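PDB 4WI0: cellulosomal scaffoldin from Acetivibrio cellulolyticus, which probably cleaves internal beta-1,4-glucosidic bonds of cellulose and, through its C-terminal X module and calcium-binding dockerin, the part present here, binds a type II cohesin. Local coordinates for residues 2-7 with 78-83; 8-13 with 20-25; 27-32 with 56-61. The protein carries 1 engineered substitution. All blocks are in the same frame, centred on the assembly; numbering follows the deposited sequence.

Overall arrangement
The X module is a beta sandwich, and the three contacts sample its two sheets and the end facing the dockerin. Contact 1 joins parallel strands in one sheet, contact 3 antiparallel strands in the other; each turns one face inward, and they meet there, Val-4 against Ile-30 and Leu-80 against Val-57. Contact 2 takes up strand 2-10 where contact 1 leaves it and packs its end against helix 19-22. Contact 1, centred about 16 Å from the chain centre, has exposed touching residues; contacts 2 and 3, at about 7 and 11 Å, have none, and contact 3's inward face is buried. Backbone hydrogen bonds dominate contacts 1 and 3, whereas contact 2 relies on apolar packing and one water.

Contact 1. Residues 2-7 with 78-83; sequences TTVSGY and KELSTS
Ser-5 and Lys-78 are joined in the parallel ladder of this transthyretin-like sandwich: Ser-5 N donates to Lys-78 O at 3.0 Å, while Lys-78 N reaches back to Thr-3 O. The ladder continues with Leu-80 N on Ser-5 O at 2.8 Å, and there the regular pairing stops as strand 78-89 is interrupted. The tight side of the ribbon faces the second sheet. Here Val-4 CG1, placed anti to the backbone N (chi1 -178°), lies 3.7 Å from Leu-80 CG, and the two side chains meet at a slant; Val-72 and Phe-45 also pack on Leu-80, and Val-74 on Val-4. The opposite face, carrying Ser-5 and Glu-79, is looser. Glu-79 is exposed, its extended chain passing Ser-5 with CG 4.0 Å from OG, and its OE2 accepts a hydrogen bond from a water at 3.0 Å.

Beyond the break, a side chain takes over the role of the missing backbone acceptor. Ser-81 OG, set between its own N and carbonyl carbon (chi1 53°), receives Tyr-7 N at 2.7 Å in a nearly straight bond, close beside Gly-6 CA. The chain at Thr-82 and Ser-83 then lies against the Tyr-7 ring, whose centroid is 4.0 Å from Ser-83 CB in a CH-pi contact almost on the ring normal; Tyr-44 also meets this ring. Ser-81 O, buried and without a hydrogen-bond partner in the model, sits in the plane of the Tyr-7 ring, at its edge.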
loop_
_atom_site.group_PDB
_atom_site.type_symbol
_atom_site.label_atom_id
_atom_site.label_comp_id
_atom_site.label_asym_id
_atom_site.label_seq_id
_atom_site.Cartn_x
_atom_site.Cartn_y
_atom_site.Cartn_z
ATOM N N THR B 2 -26.130 1.012 32.831
ATOM C CA THR B 2 -25.130 -0.001 32.509
ATOM C C THR B 2 -23.922 0.598 31.793
ATOM O O THR B 2 -23.961 1.734 31.325
ATOM C CB THR B 2 -25.728 -1.112 31.613
ATOM O OG1 THR B 2 -25.943 -0.613 30.288
ATOM C CG2 THR B 2 -27.053 -1.624 32.183
ATOM N N THR B 3 -22.850 -0.187 31.718
ATOM C CA THR B 3 -21.661 0.186 30.967
ATOM C C THR B 3 -21.553 -0.665 29.705
ATOM O O THR B 3 -21.539 -1.896 29.780
ATOM C CB THR B 3 -20.383 -0.016 31.804
ATOM O OG1 THR B 3 -20.501 0.700 33.039
ATOM C CG2 THR B 3 -19.158 0.483 31.051
ATOM N N VAL B 4 -21.476 -0.005 28.550
ATOM C CA VAL B 4 -21.189 -0.672 27.284
ATOM C C VAL B 4 -19.709 -0.415 26.948
ATOM O O VAL B 4 -19.285 0.735 26.871
ATOM C CB VAL B 4 -22.122 -0.161 26.160
ATOM C CG1 VAL B 4 -21.860 -0.889 24.853
ATOM C CG2 VAL B 4 -23.578 -0.336 26.557
ATOM N N SER B 5 -18.934 -1.485 26.775
ATOM C CA SER B 5 -17.502 -1.383 26.473
ATOM C C SER B 5 -17.064 -2.287 25.305
ATOM O O SER B 5 -17.829 -3.119 24.816
ATOM C CB SER B 5 -16.693 -1.728 27.729
ATOM O OG SER B 5 -16.968 -3.052 28.153
ATOM N N GLY B 6 -15.821 -2.126 24.865
ATOM C CA GLY B 6 -15.261 -2.982 23.821
ATOM C C GLY B 6 -13.973 -2.469 23.206
ATOM O O GLY B 6 -13.377 -1.506 23.696
ATOM N N TYR B 7 -13.557 -3.124 22.127
ATOM C CA TYR B 7 -12.313 -2.807 21.428
ATOM C C TYR B 7 -12.540 -2.593 19.933
ATOM O O TYR B 7 -13.229 -3.378 19.294
ATOM C CB TYR B 7 -11.306 -3.941 21.631
ATOM C CG TYR B 7 -10.756 -3.987 23.027
ATOM C CD1 TYR B 7 -11.435 -4.653 24.043
ATOM C CD2 TYR B 7 -9.565 -3.340 23.347
ATOM C CE1 TYR B 7 -10.932 -4.689 25.337
ATOM C CE2 TYR B 7 -9.059 -3.370 24.637
ATOM C CZ TYR B 7 -9.747 -4.047 25.624
ATOM O OH TYR B 7 -9.246 -4.074 26.910
ATOM N N LYS B 78 -22.300 -4.766 29.296
ATOM C CA LYS B 78 -22.098 -5.538 28.074
ATOM C C LYS B 78 -20.789 -5.192 27.379
ATOM O O LYS B 78 -20.501 -4.018 27.124
ATOM C CB LYS B 78 -23.246 -5.291 27.091
ATOM C CG LYS B 78 -23.124 -6.080 25.792
ATOM C CD LYS B 78 -24.267 -5.764 24.846
ATOM C CE LYS B 78 -24.315 -6.738 23.675
ATOM N NZ LYS B 78 -25.016 -7.995 24.045
ATOM N N GLU B 79 -20.030 -6.233 27.042
ATOM C CA GLU B 79 -18.812 -6.096 26.249
ATOM C C GLU B 79 -19.116 -6.423 24.782
ATOM O O GLU B 79 -19.429 -7.559 24.451
ATOM C CB GLU B 79 -17.723 -7.023 26.812
ATOM C CG GLU B 79 -16.316 -6.630 26.419
ATOM C CD GLU B 79 -15.235 -7.332 27.230
ATOM O OE1 GLU B 79 -15.380 -8.542 27.533
ATOM O OE2 GLU B 79 -14.230 -6.659 27.559
ATOM N N LEU B 80 -19.041 -5.420 23.913
ATOM C CA LEU B 80 -19.335 -5.600 22.493
ATOM C C LEU B 80 -18.282 -6.406 21.771
ATOM O O LEU B 80 -18.589 -7.080 20.801
ATOM C CB LEU B 80 -19.462 -4.257 21.789
ATOM C CG LEU B 80 -20.533 -3.316 22.336
ATOM C CD1 LEU B 80 -20.799 -2.219 21.316
ATOM C CD2 LEU B 80 -21.821 -4.069 22.671
ATOM N N SER B 81 -17.038 -6.328 22.243
ATOM C CA SER B 81 -15.932 -7.010 21.595
ATOM C C SER B 81 -14.802 -7.187 22.608
ATOM O O SER B 81 -14.882 -6.653 23.707
ATOM C CB SER B 81 -15.450 -6.202 20.395
ATOM O OG SER B 81 -15.156 -4.862 20.758
ATOM N N THR B 82 -13.764 -7.923 22.230
ATOM C CA THR B 82 -12.624 -8.185 23.122
ATOM C C THR B 82 -11.322 -7.774 22.436
ATOM O O THR B 82 -11.310 -7.484 21.236
ATOM C CB THR B 82 -12.539 -9.670 23.499
ATOM O OG1 THR B 82 -12.279 -10.454 22.327
ATOM C CG2 THR B 82 -13.845 -10.144 24.164
ATOM N N SER B 83 -10.226 -7.749 23.190
ATOM C CA SER B 83 -8.933 -7.365 22.617
ATOM C C SER B 83 -8.436 -8.372 21.573
ATOM O O SER B 83 -7.821 -7.979 20.585
ATOM C CB SER B 83 -7.877 -7.166 23.710
ATOM O OG SER B 83 -7.908 -8.237 24.613
HETATM O O HOH W 1 -14.929 -4.166 28.992
#

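Contact 2. Residues 8-13 with 20-25; sequences INPDFV and PIVKAG
Pro-10 and Val-22 form the apolar half of a contact in which the end of strand 2-10 packs against the short helix 19-22, at the end of the X module nearest the dockerin. Val-22 CG2 meets Pro-10 CG at 3.7 Å, the two side chains running at about a right angle to each other. The other methyl, CG1, lies near the plane of the Phe-12 ring and approaches its edge at CZ, 4.1 Å away. Val-22 thus divides its branches between the proline and the phenylalanine, which also touch each other within the segment: Pro-10 CG stands 4.0 Å above one face of the Phe-12 ring, toward the rim. The first torsion of Phe-12, with CG lodged between the backbone N and carbonyl carbon (chi1 57°), turns its ring so that one face meets the proline.

The polar half follows Lys-23. Its extended chain runs alongside Asn-9, both pointing the same way, and its methylenes rather than its charge do the touching: CE is 3.5 Å from Asn-9 ND2. The amide is held by its own strand, since ND2 donates to Ile-8 O at 2.9 Å, the donor standing above that carbonyl's plane while the acceptor lies close to the plane of the amide. At the far end a water donates to Asn-9 OD1 at 2.9 Å and accepts a weak bond from Lys-23 NZ at 3.4 Å.

The side chain of Phe-12 is about 4 Å from that of Asn-132, a calcium ligand, and Asp-11 OD2 bonds to His-148 NE2. With no direct hydrogen bond between 8-13 and 20-25, apolar contacts appear to do most of the joining, and the lysine charge takes part through a weak water-mediated link.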
loop_
_atom_site.group_PDB
_atom_site.type_symbol
_atom_site.label_atom_id
_atom_site.label_comp_id
_atom_site.label_asym_id
_atom_site.label_seq_id
_atom_site.Cartn_x
_atom_site.Cartn_y
_atom_site.Cartn_z
ATOM N N ILE B 8 -11.970 -1.513 19.403
ATOM C CA ILE B 8 -11.956 -1.224 17.969
ATOM C C ILE B 8 -10.495 -1.318 17.501
ATOM O O ILE B 8 -9.607 -0.797 18.173
ATOM C CB ILE B 8 -12.471 0.213 17.656
ATOM C CG1 ILE B 8 -13.793 0.545 18.379
ATOM C CG2 ILE B 8 -12.593 0.428 16.154
ATOM C CD1 ILE B 8 -15.014 -0.209 17.906
ATOM N N ASN B 9 -10.258 -1.984 16.367
ATOM C CA ASN B 9 -8.945 -2.043 15.714
ATOM C C ASN B 9 -9.099 -1.696 14.225
ATOM O O ASN B 9 -10.087 -2.077 13.610
ATOM C CB ASN B 9 -8.380 -3.471 15.763
ATOM C CG ASN B 9 -7.620 -3.812 17.042
ATOM O OD1 ASN B 9 -6.993 -4.868 17.087
ATOM N ND2 ASN B 9 -7.681 -2.975 18.076
ATOM N N PRO B 10 -8.108 -1.009 13.631
ATOM C CA PRO B 10 -8.161 -0.843 12.167
ATOM C C PRO B 10 -7.843 -2.164 11.474
ATOM O O PRO B 10 -7.087 -2.974 12.034
ATOM C CB PRO B 10 -7.067 0.191 11.896
ATOM C CG PRO B 10 -6.102 0.011 13.013
ATOM C CD PRO B 10 -6.907 -0.385 14.216
ATOM N N ASP B 11 -8.413 -2.397 10.289
ATOM C CA ASP B 11 -8.144 -3.631 9.546
ATOM C C ASP B 11 -6.856 -3.542 8.700
ATOM O O ASP B 11 -6.895 -3.528 7.464
ATOM C CB ASP B 11 -9.349 -4.031 8.675
ATOM C CG ASP B 11 -9.175 -5.391 8.031
ATOM O OD1 ASP B 11 -8.314 -6.172 8.486
ATOM O OD2 ASP B 11 -9.890 -5.688 7.060
ATOM N N PHE B 12 -5.719 -3.484 9.387
ATOM C CA PHE B 12 -4.399 -3.617 8.763
ATOM C C PHE B 12 -3.352 -3.869 9.851
ATOM O O PHE B 12 -3.568 -3.548 11.030
ATOM C CB PHE B 12 -4.016 -2.396 7.889
ATOM C CG PHE B 12 -4.031 -1.066 8.615
ATOM C CD1 PHE B 12 -2.997 -0.701 9.476
ATOM C CD2 PHE B 12 -5.052 -0.158 8.397
ATOM C CE1 PHE B 12 -3.012 0.518 10.126
ATOM C CE2 PHE B 12 -5.067 1.066 9.041
ATOM C CZ PHE B 12 -4.051 1.406 9.908
ATOM N N VAL B 13 -2.230 -4.452 9.448
ATOM C CA VAL B 13 -1.186 -4.850 10.395
ATOM C C VAL B 13 -0.442 -3.625 10.939
ATOM O O VAL B 13 -0.138 -2.699 10.191
ATOM C CB VAL B 13 -0.207 -5.882 9.772
ATOM C CG1 VAL B 13 -0.969 -7.110 9.282
ATOM C CG2 VAL B 13 0.608 -5.280 8.634
ATOM N N PRO B 20 -0.600 2.360 18.885
ATOM C CA PRO B 20 -1.197 3.363 19.780
ATOM C C PRO B 20 -1.768 4.610 19.094
ATOM O O PRO B 20 -2.686 5.230 19.632
ATOM C CB PRO B 20 -0.034 3.751 20.710
ATOM C CG PRO B 20 1.197 3.199 20.084
ATOM C CD PRO B 20 0.755 1.990 19.329
ATOM N N ILE B 21 -1.234 4.982 17.933
ATOM C CA ILE B 21 -1.800 6.105 17.165
ATOM C C ILE B 21 -3.031 5.657 16.366
ATOM O O ILE B 21 -4.062 6.324 16.408
ATOM C CB ILE B 21 -0.768 6.842 16.249
ATOM C CG1 ILE B 21 -1.483 7.628 15.139
ATOM C CG2 ILE B 21 0.232 5.894 15.603
ATOM C CD1 ILE B 21 -0.595 8.579 14.364
ATOM N N VAL B 22 -2.935 4.536 15.655
ATOM C CA VAL B 22 -4.042 4.093 14.778
ATOM C C VAL B 22 -5.227 3.442 15.501
ATOM O O VAL B 22 -6.330 3.403 14.947
ATOM C CB VAL B 22 -3.571 3.140 13.655
ATOM C CG1 VAL B 22 -2.497 3.805 12.811
ATOM C CG2 VAL B 22 -3.080 1.812 14.212
ATOM N N LYS B 23 -5.007 2.927 16.711
ATOM C CA LYS B 23 -6.099 2.333 17.501
ATOM C C LYS B 23 -6.931 3.363 18.263
ATOM O O LYS B 23 -8.082 3.098 18.612
ATOM C CB LYS B 23 -5.573 1.291 18.477
ATOM C CG LYS B 23 -5.219 -0.029 17.828
ATOM C CD LYS B 23 -4.746 -1.012 18.880
ATOM C CE LYS B 23 -4.211 -2.288 18.260
ATOM N NZ LYS B 23 -3.604 -3.145 19.310
ATOM N N ALA B 24 -6.345 4.526 18.514
ATOM C CA ALA B 24 -7.021 5.611 19.202
ATOM C C ALA B 24 -7.871 6.418 18.236
ATOM O O ALA B 24 -7.626 6.417 17.027
ATOM C CB ALA B 24 -6.000 6.518 19.867
ATOM N N GLY B 25 -8.871 7.102 18.784
ATOM C CA GLY B 25 -9.613 8.112 18.049
ATOM C C GLY B 25 -10.869 7.658 17.331
ATOM O O GLY B 25 -11.485 8.461 16.642
HETATM O O HOH W 2 -4.819 -6.181 18.432
#

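Contact 3. Residues 27-32 with 56-61; sequences TVEIVG and TVKITK
Lys-58 and Glu-29 face each other as a hydrogen-bonded pair in the antiparallel sheet of the transthyretin-like X module, Glu-29 N to Lys-58 O and Lys-58 N to Glu-29 O both measuring 2.9 Å. Thr-27 and Thr-60 form a second such pair, and Val-31 N to Thr-56 O ends the ladder with a more bent bond (140° at the hydrogen). The short strand segments run at 156° to one another.

The Lys-58 side chain shows what happens on the outer face. CB packs against Val-31 CG2 at 3.9 Å, and CG leaves anti to the backbone N. CG and CD meet no atom of 27-32 closely, though Glu-68 of the next strand also touches the side chain. A bend at chi3 (73°) then swings CE alongside the glutamate, 3.7 Å from Glu-29 OE1. At the tip NZ stays 4.4 Å from that same oxygen, beyond a salt bridge, although the two side chains lie side by side and point the same way.

The inner face is wholly apolar. Val-28 CG1 and Val-57 CG1, each anti to its own N, meet diagonally across the ladder at 3.5 Å; Phe-45 and Leu-80 of the other sheet cover Val-28 and Val-57 respectively. Toward the end near Thr-27, water extends the pairing on the polar side: one molecule joins Thr-27 O to Thr-60 OG1, and another accepts from Thr-27 OG1 at 2.8 Å and donates to Thr-60 O.

The register is consistent with being set by the five backbone bonds and the inward aliphatic packing, while the Glu-29 carboxylate probably adds a modest attraction for Lys-58, whose side chain also touches Glu-68.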
loop_
_atom_site.group_PDB
_atom_site.type_symbol
_atom_site.label_atom_id
_atom_site.label_comp_id
_atom_site.label_asym_id
_atom_site.label_seq_id
_atom_site.Cartn_x
_atom_site.Cartn_y
_atom_site.Cartn_z
ATOM N N THR B 27 -14.688 7.029 17.332
ATOM C CA THR B 27 -15.830 7.491 18.114
ATOM C C THR B 27 -16.958 6.471 18.013
ATOM O O THR B 27 -17.391 6.117 16.917
ATOM C CB THR B 27 -16.330 8.858 17.618
ATOM O OG1 THR B 27 -15.249 9.794 17.641
ATOM C CG2 THR B 27 -17.458 9.373 18.483
ATOM N N VAL B 28 -17.423 6.005 19.169
ATOM C CA VAL B 28 -18.459 4.994 19.249
ATOM C C VAL B 28 -19.682 5.638 19.875
ATOM O O VAL B 28 -19.622 6.117 21.001
ATOM C CB VAL B 28 -18.009 3.797 20.112
ATOM C CG1 VAL B 28 -19.081 2.719 20.142
ATOM C CG2 VAL B 28 -16.706 3.228 19.582
ATOM N N GLU B 29 -20.781 5.658 19.122
ATOM C CA GLU B 29 -22.018 6.315 19.526
ATOM C C GLU B 29 -23.094 5.258 19.704
ATOM O O GLU B 29 -23.197 4.347 18.886
ATOM C CB GLU B 29 -22.481 7.313 18.447
ATOM C CG GLU B 29 -23.977 7.626 18.525
ATOM C CD GLU B 29 -24.462 8.696 17.564
ATOM O OE1 GLU B 29 -23.878 8.877 16.466
ATOM O OE2 GLU B 29 -25.474 9.335 17.916
ATOM N N ILE B 30 -23.902 5.398 20.752
ATOM C CA ILE B 30 -25.102 4.596 20.915
ATOM C C ILE B 30 -26.277 5.403 20.350
ATOM O O ILE B 30 -26.835 6.267 21.026
ATOM C CB ILE B 30 -25.340 4.214 22.386
ATOM C CG1 ILE B 30 -24.145 3.404 22.906
ATOM C CG2 ILE B 30 -26.639 3.416 22.534
ATOM C CD1 ILE B 30 -24.195 3.115 24.378
ATOM N N VAL B 31 -26.622 5.116 19.095
ATOM C CA VAL B 31 -27.631 5.880 18.361
ATOM C C VAL B 31 -28.930 5.842 19.155
ATOM O O VAL B 31 -29.310 4.787 19.666
ATOM C CB VAL B 31 -27.873 5.306 16.950
ATOM C CG1 VAL B 31 -28.987 6.068 16.236
ATOM C CG2 VAL B 31 -26.597 5.353 16.120
ATOM N N GLY B 32 -29.595 6.992 19.261
ATOM C CA GLY B 32 -30.819 7.117 20.054
ATOM C C GLY B 32 -30.549 7.732 21.414
ATOM O O GLY B 32 -31.464 8.199 22.077
ATOM N N THR B 56 -28.717 0.559 17.786
ATOM C CA THR B 56 -27.694 0.521 16.764
ATOM C C THR B 56 -26.479 1.246 17.329
ATOM O O THR B 56 -26.618 2.324 17.890
ATOM C CB THR B 56 -28.176 1.216 15.483
ATOM O OG1 THR B 56 -29.343 0.541 15.006
ATOM C CG2 THR B 56 -27.102 1.180 14.408
ATOM N N VAL B 57 -25.299 0.642 17.206
ATOM C CA VAL B 57 -24.050 1.295 17.605
ATOM C C VAL B 57 -23.305 1.739 16.348
ATOM O O VAL B 57 -23.127 0.941 15.429
ATOM C CB VAL B 57 -23.181 0.355 18.462
ATOM C CG1 VAL B 57 -21.858 1.012 18.820
ATOM C CG2 VAL B 57 -23.931 -0.012 19.741
ATOM N N LYS B 58 -22.894 3.011 16.303
ATOM C CA LYS B 58 -22.245 3.578 15.122
ATOM C C LYS B 58 -20.804 3.964 15.433
ATOM O O LYS B 58 -20.531 4.602 16.453
ATOM C CB LYS B 58 -23.004 4.797 14.595
ATOM C CG LYS B 58 -22.403 5.370 13.312
ATOM C CD LYS B 58 -23.416 6.129 12.466
ATOM C CE LYS B 58 -23.775 7.464 13.085
ATOM N NZ LYS B 58 -24.674 8.259 12.205
ATOM N N ILE B 59 -19.893 3.571 14.548
ATOM C CA ILE B 59 -18.465 3.811 14.747
ATOM C C ILE B 59 -17.929 4.636 13.590
ATOM O O ILE B 59 -18.110 4.279 12.426
ATOM C CB ILE B 59 -17.669 2.501 14.882
ATOM C CG1 ILE B 59 -18.285 1.596 15.956
ATOM C CG2 ILE B 59 -16.209 2.798 15.238
ATOM C CD1 ILE B 59 -19.204 0.528 15.418
ATOM N N THR B 60 -17.263 5.740 13.919
ATOM C CA THR B 60 -16.765 6.672 12.917
ATOM C C THR B 60 -15.322 7.085 13.217
ATOM O O THR B 60 -14.885 7.092 14.369
ATOM C CB THR B 60 -17.654 7.938 12.828
ATOM O OG1 THR B 60 -17.613 8.658 14.062
ATOM C CG2 THR B 60 -19.113 7.574 12.540
ATOM N N LYS B 61 -14.590 7.414 12.163
ATOM C CA LYS B 61 -13.259 8.027 12.285
ATOM C C LYS B 61 -12.897 8.610 10.937
ATOM O O LYS B 61 -13.209 8.018 9.904
ATOM C CB LYS B 61 -12.188 7.011 12.702
ATOM C CG LYS B 61 -10.877 7.659 13.139
ATOM C CD LYS B 61 -9.841 6.633 13.585
ATOM C CE LYS B 61 -8.488 7.293 13.817
ATOM N NZ LYS B 61 -7.440 6.299 14.176
HETATM O O HOH W 3 -19.610 7.655 15.940
HETATM O O HOH W 4 -13.461 9.825 15.517
HETATM O O HOH W 5 -30.459 2.926 18.117
#